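PDB 3TOY: mandelate racemase/muconate lactonizing enzyme family protein from Bradyrhizobium sp. ORS 278, which belongs to the enolase superfamily, whose members carry a metal ion at the C-terminal mouth of a beta/alpha barrel, though its own function is not established. Local coordinates for residues A186-G191 with M217-Q222; L241-E246 with F290-L295. All blocks are in the same frame, centred on the assembly; numbering follows the deposited sequence.

Overall arrangement
Both contacts belong to the barrel domain of an enolase-superfamily fold, and their centres lie about 9 Å apart. Interaction 1 pairs neighbouring strands 186-190 and 215-219; interaction 2 reaches from the next strand, 243-245, past strand 267-269 to strand 290-291. They converge on one calcium ion, to which interaction 1 gives Asp-219 and interaction 2 gives Glu-245, with Glu-271 completing the protein ligands. A salt bridge joins them directly, Lys-188 NZ to Glu-245 OE1 at 2.8 Å, and Met-217 CG packs on Trp-243 CE2 at 3.4 Å. At the other end of interaction 2, Thr-242 lines a pocket holding O-acetaldehydyl-hexaethylene glycol.

Interaction 1: A186-G191 with M217-Q222; sequences AIKSKG and MLDFNQ. With CA (calcium ion), chain E; ACT (acetate ion), chain F.
Lys-190 and Asp-219 lie side by side at the ends of two parallel strands, the pair closing a beta-alpha-beta unit of the barrel through helix 196-210. Lys-190 NZ forms a salt bridge with Asp-219 OD2 at 2.9 Å, meeting the oxygen from above the carboxylate plane, while the same OD2 binds the calcium ion at 2.4 Å. A carboxylate suits this place because one oxygen can serve metal and ammonium together. Bends at chi2 and chi3 bring NZ over the carboxylate, where it also donates to OXT of a calcium-bound acetate ion, probably from the crystallisation liquor. Asn-221 ND2 donates to that OXT too, at 3.0 Å. Water 3, another calcium ligand, donates to Asp-219 OD1.

Chi1 of -176° carries the Asp-219 carboxylate past the strand end to the metal, and OD1 accepts from Asn-221 N at 2.8 Å, an Asx turn that ties it to the chain leaving the strand. Beside the metal, the aliphatic part of Lys-188 crosses Met-217 at about a right angle, CG to CB 3.7 Å; its NZ donates to water 1, itself a calcium ligand, and forms salt bridges with Glu-245 and Glu-341. Backbone bonds join the strands, Ser-189 N to Met-217 O (3.1 Å) and Asp-219 N to Ser-189 O (2.9 Å). Gly-191, close against Leu-218 CD1 and Phe-220 CD1, donates its N to Asp-219 O at 2.8 Å.

Interaction 2: L241-E246 with F290-L295; sequences LTWIEE and FIMPDL. With CA (calcium ion), chain E.
Trp-243 brings its indole against the Phe-290 ring, rim against rim and without stacking, CE3 to CD2 at 3.5 Å. The planes stand at 75° and the centroids are 5.9 Å apart, a steep meeting of two buried rings in the barrel interior. With chi1 at 76°, the tryptophan CG sits between the backbone N and the carbonyl carbon, and the benzo edge (CE3) is swung towards Phe-290, beside CB. The edge of the phenyl ring also meets a backbone oxygen, CE2 lying 3.6 Å from Thr-242 O near the ring plane.

The other end of the indole is polar. Trp-243 NE1 donates to the anti lone pair of Glu-245 OE1 at 2.8 Å; the bond is bent, 138° at the hydrogen, and the oxygen lies somewhat out of the indole plane. This oxygen also faces the Lys-188 ammonium, and the two partners together probably restrict rotation of the carboxylate, whose OE2 binds the calcium ion at 2.3 Å. An extended glutamate spans the distance from strand to metal.

Met-292 crosses Glu-245 at about a right angle, with SD 3.4 Å from OE1 and the methyl CE 3.4 Å from OE2. The unbranched, apolar thioether lies across the carboxylate and also makes an oblique Met-aromatic contact with Trp-243, SD to six-membered-ring centroid 5.3 Å.

Strand 267-269 runs between strands 243-245 and 290-291 in the sheet, and its Gln-268 touches Trp-243, Phe-290 and Met-292. Strand 215-219 flanks 243-245 on its other edge, bonding through Leu-218 to the backbone of Trp-243 and Glu-245, while Ile-291 packs against helix 300-314 through Val-307 and Ala-311.

Interaction 1: A186-G191 with M217-Q222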
ATOM      1  N   ALA A 186     -22.029  27.088 -19.538  1.00 30.40           N
ATOM      2  CA  ALA A 186     -22.076  25.916 -18.672  1.00 30.91           C
ATOM      3  C   ALA A 186     -23.352  25.972 -17.835  1.00 29.73           C
ATOM      4  O   ALA A 186     -23.700  27.035 -17.316  1.00 30.62           O
ATOM      5  CB  ALA A 186     -20.829  25.884 -17.774  1.00 29.12           C
ATOM      6  N   ILE A 187     -24.041  24.830 -17.727  1.00 26.29           N
ATOM      7  CA  ILE A 187     -25.318  24.678 -17.027  1.00 29.03           C
ATOM      8  C   ILE A 187     -25.259  23.456 -16.100  1.00 29.44           C
ATOM      9  O   ILE A 187     -24.807  22.396 -16.525  1.00 28.69           O
ATOM     10  CB  ILE A 187     -26.460  24.386 -18.029  1.00 28.90           C
ATOM     11  CG1 ILE A 187     -26.600  25.536 -19.039  1.00 37.63           C
ATOM     12  CG2 ILE A 187     -27.770  24.207 -17.308  1.00 31.23           C
ATOM     13  CD1 ILE A 187     -27.026  26.831 -18.379  1.00 35.78           C
ATOM     14  N   LYS A 188     -25.738  23.591 -14.866  1.00 26.07           N
ATOM     15  CA  LYS A 188     -25.852  22.435 -13.966  1.00 27.30           C
ATOM     16  C   LYS A 188     -27.309  22.130 -13.680  1.00 28.84           C
ATOM     17  O   LYS A 188     -28.113  23.040 -13.459  1.00 31.12           O
ATOM     18  CB  LYS A 188     -25.112  22.662 -12.650  1.00 24.82           C
ATOM     19  CG  LYS A 188     -25.140  21.424 -11.702  1.00 24.85           C
ATOM     20  CD  LYS A 188     -24.112  21.587 -10.595  1.00 25.80           C
ATOM     21  CE  LYS A 188     -24.605  22.502  -9.487  1.00 24.82           C
ATOM     22  NZ  LYS A 188     -23.595  22.652  -8.405  1.00 26.11           N
ATOM     23  N   SER A 189     -27.656  20.847 -13.701  1.00 27.98           N
ATOM     24  CA  SER A 189     -28.979  20.424 -13.282  1.00 28.04           C
ATOM     25  C   SER A 189     -28.896  19.297 -12.235  1.00 33.19           C
ATOM     26  O   SER A 189     -27.791  18.895 -11.847  1.00 28.66           O
ATOM     27  CB  SER A 189     -29.790  19.984 -14.491  1.00 27.54           C
ATOM     28  OG  SER A 189     -31.158  19.843 -14.129  1.00 40.85           O
ATOM     29  N   LYS A 190     -30.056  18.808 -11.785  1.00 29.90           N
ATOM     30  CA  LYS A 190     -30.124  17.843 -10.680  1.00 30.76           C
ATOM     31  C   LYS A 190     -30.590  16.468 -11.119  1.00 35.33           C
ATOM     32  O   LYS A 190     -31.430  16.322 -12.023  1.00 31.51           O
ATOM     33  CB  LYS A 190     -31.075  18.305  -9.570  1.00 32.39           C
ATOM     34  CG  LYS A 190     -30.917  19.723  -9.096  1.00 41.07           C
ATOM     35  CD  LYS A 190     -29.611  19.950  -8.404  1.00 37.18           C
ATOM     36  CE  LYS A 190     -29.742  20.961  -7.261  1.00 37.59           C
ATOM     37  NZ  LYS A 190     -28.348  21.405  -6.906  1.00 33.60           N
ATOM     38  N   GLY A 191     -30.081  15.450 -10.434  1.00 33.62           N
ATOM     39  CA  GLY A 191     -30.547  14.092 -10.668  1.00 31.66           C
ATOM     40  C   GLY A 191     -30.761  13.303  -9.399  1.00 29.06           C
ATOM     41  O   GLY A 191     -30.577  13.809  -8.288  1.00 30.29           O
ATOM     42  N   MET A 217     -23.266  19.963 -16.125  1.00 29.14           N
ATOM     43  CA  MET A 217     -22.910  19.275 -14.894  1.00 25.56           C
ATOM     44  C   MET A 217     -24.148  18.627 -14.326  1.00 30.48           C
ATOM     45  O   MET A 217     -25.267  19.131 -14.531  1.00 26.91           O
ATOM     46  CB  MET A 217     -22.341  20.263 -13.872  1.00 28.54           C
ATOM     47  CG  MET A 217     -20.953  20.801 -14.206  1.00 34.60           C
ATOM     48  SD  MET A 217     -21.008  22.159 -15.388  1.00 40.52           S
ATOM     49  CE  MET A 217     -19.798  23.310 -14.688  1.00 33.61           C
ATOM     50  N   LEU A 218     -23.968  17.522 -13.601  1.00 24.84           N
ATOM     51  CA  LEU A 218     -25.111  16.825 -12.985  1.00 27.54           C
ATOM     52  C   LEU A 218     -24.906  16.649 -11.485  1.00 29.41           C
ATOM     53  O   LEU A 218     -23.902  16.088 -11.069  1.00 25.20           O
ATOM     54  CB  LEU A 218     -25.364  15.479 -13.684  1.00 26.56           C
ATOM     55  CG  LEU A 218     -26.502  14.596 -13.138  1.00 28.98           C
ATOM     56  CD1 LEU A 218     -27.851  15.331 -13.232  1.00 30.77           C
ATOM     57  CD2 LEU A 218     -26.581  13.246 -13.904  1.00 24.35           C
ATOM     58  N   ASP A 219     -25.864  17.134 -10.684  1.00 22.71           N
ATOM     59  CA  ASP A 219     -25.774  17.088  -9.239  1.00 25.13           C
ATOM     60  C   ASP A 219     -26.777  16.097  -8.664  1.00 26.66           C
ATOM     61  O   ASP A 219     -27.988  16.270  -8.823  1.00 26.19           O
ATOM     62  CB  ASP A 219     -25.992  18.504  -8.699  1.00 24.87           C
ATOM     63  CG  ASP A 219     -25.839  18.617  -7.188  1.00 31.67           C
ATOM     64  OD1 ASP A 219     -25.565  17.612  -6.502  1.00 28.88           O
ATOM     65  OD2 ASP A 219     -25.972  19.755  -6.685  1.00 29.97           O
ATOM     66  N   PHE A 220     -26.274  15.036  -8.022  1.00 26.76           N
ATOM     67  CA  PHE A 220     -27.123  14.012  -7.408  1.00 25.84           C
ATOM     68  C   PHE A 220     -27.548  14.358  -5.990  1.00 24.30           C
ATOM     69  O   PHE A 220     -28.374  13.650  -5.392  1.00 28.05           O
ATOM     70  CB  PHE A 220     -26.440  12.617  -7.412  1.00 25.38           C
ATOM     71  CG  PHE A 220     -26.466  11.928  -8.751  1.00 28.89           C
ATOM     72  CD1 PHE A 220     -27.677  11.586  -9.347  1.00 30.18           C
ATOM     73  CD2 PHE A 220     -25.288  11.591  -9.401  1.00 29.24           C
ATOM     74  CE1 PHE A 220     -27.722  10.955 -10.567  1.00 30.40           C
ATOM     75  CE2 PHE A 220     -25.323  10.929 -10.657  1.00 32.61           C
ATOM     76  CZ  PHE A 220     -26.544  10.610 -11.228  1.00 34.01           C
ATOM     77  N   ASN A 221     -26.977  15.427  -5.430  1.00 25.60           N
ATOM     78  CA  ASN A 221     -27.325  15.833  -4.063  1.00 26.05           C
ATOM     79  C   ASN A 221     -27.311  14.684  -3.058  1.00 29.11           C
ATOM     80  O   ASN A 221     -28.206  14.573  -2.224  1.00 27.05           O
ATOM     81  CB  ASN A 221     -28.677  16.577  -4.035  1.00 28.67           C
ATOM     82  CG  ASN A 221     -28.543  18.012  -4.507  1.00 29.53           C
ATOM     83  OD1 ASN A 221     -28.894  18.341  -5.638  1.00 33.60           O
ATOM     84  ND2 ASN A 221     -27.965  18.848  -3.668  1.00 28.91           N
ATOM     85  N   GLN A 222     -26.270  13.844  -3.115  1.00 26.04           N
ATOM     86  CA  GLN A 222     -26.059  12.799  -2.096  1.00 24.51           C
ATOM     87  C   GLN A 222     -27.080  11.672  -2.123  1.00 27.68           C
ATOM     88  O   GLN A 222     -27.177  10.895  -1.163  1.00 29.12           O
ATOM     89  CB  GLN A 222     -26.046  13.391  -0.694  1.00 24.98           C
ATOM     90  CG  GLN A 222     -25.139  14.621  -0.503  1.00 21.86           C
ATOM     91  CD  GLN A 222     -25.266  15.173   0.886  1.00 30.78           C
ATOM     92  OE1 GLN A 222     -24.836  14.541   1.866  1.00 24.28           O
ATOM     93  NE2 GLN A 222     -25.873  16.363   1.003  1.00 24.37           N
TER
HETATM   94 CA    CA E 361     -24.715  20.876  -4.975  1.00 26.61          CA
HETATM   95  C   ACT F 362     -27.396  22.531  -3.550  1.00 40.34           C
HETATM   96  O   ACT F 362     -26.927  23.677  -3.764  1.00 33.82           O
HETATM   97  OXT ACT F 362     -26.989  21.616  -4.296  1.00 32.00           O
HETATM   98  CH3 ACT F 362     -28.395  22.256  -2.459  1.00 39.59           C
HETATM   99  O   HOH W   1     -25.126  23.178  -5.718  1.00 27.19           O
HETATM  100  O   HOH W   2     -30.573  16.135  -6.842  1.00 32.06           O
HETATM  101  O   HOH W   3     -24.634  18.704  -4.321  1.00 26.22           O

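Interaction 2: L241-E246 with F290-L295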
ATOM      1  N   LEU A 241     -20.532  14.923 -19.910  1.00 29.62           N
ATOM      2  CA  LEU A 241     -20.715  15.738 -18.701  1.00 23.99           C
ATOM      3  C   LEU A 241     -19.376  16.229 -18.152  1.00 29.66           C
ATOM      4  O   LEU A 241     -18.371  15.533 -18.219  1.00 27.59           O
ATOM      5  CB  LEU A 241     -21.453  14.926 -17.631  1.00 27.13           C
ATOM      6  CG  LEU A 241     -22.798  14.389 -18.097  1.00 27.22           C
ATOM      7  CD1 LEU A 241     -23.455  13.571 -16.991  1.00 25.75           C
ATOM      8  CD2 LEU A 241     -23.652  15.587 -18.490  1.00 34.28           C
ATOM      9  N   THR A 242     -19.366  17.436 -17.597  1.00 22.69           N
ATOM     10  CA  THR A 242     -18.154  18.003 -17.044  1.00 23.92           C
ATOM     11  C   THR A 242     -17.834  17.403 -15.680  1.00 27.19           C
ATOM     12  O   THR A 242     -16.665  17.194 -15.356  1.00 23.87           O
ATOM     13  CB  THR A 242     -18.309  19.531 -16.950  1.00 30.18           C
ATOM     14  OG1 THR A 242     -18.202  20.065 -18.274  1.00 27.63           O
ATOM     15  CG2 THR A 242     -17.234  20.160 -16.046  1.00 27.94           C
ATOM     16  N   TRP A 243     -18.869  17.153 -14.887  1.00 24.81           N
ATOM     17  CA  TRP A 243     -18.680  16.511 -13.570  1.00 20.55           C
ATOM     18  C   TRP A 243     -19.966  15.924 -13.025  1.00 26.89           C
ATOM     19  O   TRP A 243     -21.077  16.282 -13.481  1.00 26.77           O
ATOM     20  CB  TRP A 243     -18.016  17.479 -12.568  1.00 20.37           C
ATOM     21  CG  TRP A 243     -18.876  18.586 -11.940  1.00 23.33           C
ATOM     22  CD1 TRP A 243     -20.101  18.465 -11.336  1.00 26.12           C
ATOM     23  CD2 TRP A 243     -18.480  19.953 -11.778  1.00 22.89           C
ATOM     24  NE1 TRP A 243     -20.499  19.695 -10.820  1.00 21.92           N
ATOM     25  CE2 TRP A 243     -19.515  20.616 -11.086  1.00 25.73           C
ATOM     26  CE3 TRP A 243     -17.344  20.681 -12.158  1.00 24.10           C
ATOM     27  CZ2 TRP A 243     -19.449  21.970 -10.780  1.00 25.11           C
ATOM     28  CZ3 TRP A 243     -17.287  22.031 -11.856  1.00 26.95           C
ATOM     29  CH2 TRP A 243     -18.329  22.656 -11.164  1.00 28.40           C
ATOM     30  N   ILE A 244     -19.808  14.955 -12.124  1.00 21.94           N
ATOM     31  CA  ILE A 244     -20.915  14.402 -11.350  1.00 22.14           C
ATOM     32  C   ILE A 244     -20.716  14.865  -9.923  1.00 24.13           C
ATOM     33  O   ILE A 244     -19.663  14.587  -9.321  1.00 22.39           O
ATOM     34  CB  ILE A 244     -20.849  12.876 -11.343  1.00 23.30           C
ATOM     35  CG1 ILE A 244     -20.936  12.357 -12.790  1.00 22.18           C
ATOM     36  CG2 ILE A 244     -21.956  12.311 -10.451  1.00 25.62           C
ATOM     37  CD1 ILE A 244     -22.355  12.484 -13.416  1.00 24.53           C
ATOM     38  N   GLU A 245     -21.734  15.505  -9.340  1.00 22.72           N
ATOM     39  CA  GLU A 245     -21.553  16.194  -8.068  1.00 21.16           C
ATOM     40  C   GLU A 245     -22.267  15.449  -6.930  1.00 23.64           C
ATOM     41  O   GLU A 245     -23.422  15.029  -7.088  1.00 23.47           O
ATOM     42  CB  GLU A 245     -22.078  17.625  -8.232  1.00 23.80           C
ATOM     43  CG  GLU A 245     -21.968  18.516  -7.027  1.00 23.70           C
ATOM     44  CD  GLU A 245     -22.370  19.943  -7.387  1.00 26.98           C
ATOM     45  OE1 GLU A 245     -21.970  20.397  -8.493  1.00 27.68           O
ATOM     46  OE2 GLU A 245     -23.060  20.593  -6.565  1.00 29.21           O
ATOM     47  N   GLU A 246     -21.568  15.283  -5.800  1.00 21.84           N
ATOM     48  CA  GLU A 246     -22.079  14.566  -4.617  1.00 25.21           C
ATOM     49  C   GLU A 246     -22.937  13.354  -4.954  1.00 29.74           C
ATOM     50  O   GLU A 246     -24.124  13.320  -4.633  1.00 26.06           O
ATOM     51  CB  GLU A 246     -22.842  15.527  -3.694  1.00 24.84           C
ATOM     52  CG  GLU A 246     -21.940  16.526  -2.963  1.00 26.34           C
ATOM     53  CD  GLU A 246     -22.662  17.201  -1.793  1.00 27.66           C
ATOM     54  OE1 GLU A 246     -23.803  17.666  -1.996  1.00 29.25           O
ATOM     55  OE2 GLU A 246     -22.110  17.249  -0.676  1.00 25.20           O
ATOM     56  N   PHE A 290     -12.548  16.946  -8.269  1.00 20.11           N
ATOM     57  CA  PHE A 290     -12.728  18.391  -8.168  1.00 18.32           C
ATOM     58  C   PHE A 290     -13.275  18.653  -6.754  1.00 20.29           C
ATOM     59  O   PHE A 290     -13.882  17.761  -6.142  1.00 20.42           O
ATOM     60  CB  PHE A 290     -13.826  18.857  -9.151  1.00 17.30           C
ATOM     61  CG  PHE A 290     -13.504  18.634 -10.630  1.00 20.92           C
ATOM     62  CD1 PHE A 290     -12.195  18.478 -11.070  1.00 24.28           C
ATOM     63  CD2 PHE A 290     -14.527  18.634 -11.571  1.00 19.71           C
ATOM     64  CE1 PHE A 290     -11.937  18.307 -12.429  1.00 24.35           C
ATOM     65  CE2 PHE A 290     -14.265  18.475 -12.931  1.00 24.15           C
ATOM     66  CZ  PHE A 290     -12.972  18.327 -13.347  1.00 22.76           C
ATOM     67  N   ILE A 291     -13.139  19.888  -6.259  1.00 20.32           N
ATOM     68  CA  ILE A 291     -13.827  20.264  -5.024  1.00 19.04           C
ATOM     69  C   ILE A 291     -14.519  21.608  -5.245  1.00 22.38           C
ATOM     70  O   ILE A 291     -14.098  22.381  -6.091  1.00 21.20           O
ATOM     71  CB  ILE A 291     -12.880  20.390  -3.766  1.00 19.93           C
ATOM     72  CG1 ILE A 291     -11.760  21.407  -4.003  1.00 21.27           C
ATOM     73  CG2 ILE A 291     -12.330  18.964  -3.363  1.00 21.00           C
ATOM     74  CD1 ILE A 291     -10.925  21.655  -2.766  1.00 22.71           C
ATOM     75  N   MET A 292     -15.547  21.855  -4.448  1.00 25.47           N
ATOM     76  CA  MET A 292     -16.256  23.138  -4.446  1.00 22.88           C
ATOM     77  C   MET A 292     -16.665  23.516  -3.018  1.00 21.56           C
ATOM     78  O   MET A 292     -17.815  23.279  -2.604  1.00 22.86           O
ATOM     79  CB  MET A 292     -17.494  23.077  -5.362  1.00 24.92           C
ATOM     80  CG  MET A 292     -18.415  21.882  -5.164  1.00 24.81           C
ATOM     81  SD  MET A 292     -19.748  21.837  -6.404  1.00 25.99           S
ATOM     82  CE  MET A 292     -20.902  23.090  -5.735  1.00 28.82           C
ATOM     83  N   PRO A 293     -15.721  24.071  -2.247  1.00 21.89           N
ATOM     84  CA  PRO A 293     -16.071  24.453  -0.880  1.00 21.30           C
ATOM     85  C   PRO A 293     -17.183  25.517  -0.873  1.00 24.33           C
ATOM     86  O   PRO A 293     -17.336  26.254  -1.851  1.00 24.62           O
ATOM     87  CB  PRO A 293     -14.773  25.037  -0.322  1.00 24.08           C
ATOM     88  CG  PRO A 293     -13.674  24.536  -1.240  1.00 23.63           C
ATOM     89  CD  PRO A 293     -14.307  24.348  -2.577  1.00 22.93           C
ATOM     90  N   ASP A 294     -17.951  25.530   0.212  1.00 26.23           N
ATOM     91  CA  ASP A 294     -18.945  26.565   0.517  1.00 24.39           C
ATOM     92  C   ASP A 294     -18.305  27.488   1.545  1.00 24.17           C
ATOM     93  O   ASP A 294     -17.824  27.034   2.598  1.00 24.30           O
ATOM     94  CB  ASP A 294     -20.180  25.878   1.120  1.00 22.80           C
ATOM     95  CG  ASP A 294     -21.353  26.837   1.338  1.00 27.71           C
ATOM     96  OD1 ASP A 294     -21.113  28.001   1.756  1.00 32.46           O
ATOM     97  OD2 ASP A 294     -22.497  26.406   1.089  1.00 30.49           O
ATOM     98  N   LEU A 295     -18.267  28.781   1.251  1.00 25.13           N
ATOM     99  CA  LEU A 295     -17.675  29.707   2.201  1.00 27.30           C
ATOM    100  C   LEU A 295     -18.337  29.621   3.581  1.00 23.63           C
ATOM    101  O   LEU A 295     -17.705  29.966   4.564  1.00 25.42           O
ATOM    102  CB  LEU A 295     -17.729  31.147   1.665  1.00 27.73           C
ATOM    103  CG  LEU A 295     -16.661  31.451   0.613  1.00 24.66           C
ATOM    104  CD1 LEU A 295     -17.039  32.705  -0.205  1.00 23.63           C
ATOM    105  CD2 LEU A 295     -15.292  31.624   1.241  1.00 28.79           C
TER
HETATM  106 CA    CA E 361     -24.715  20.876  -4.975  1.00 26.61          CA
HETATM  107  O   HOH W   3     -24.634  18.704  -4.321  1.00 26.22           O
HETATM  108  O   HOH W   1     -25.126  23.178  -5.718  1.00 27.19           O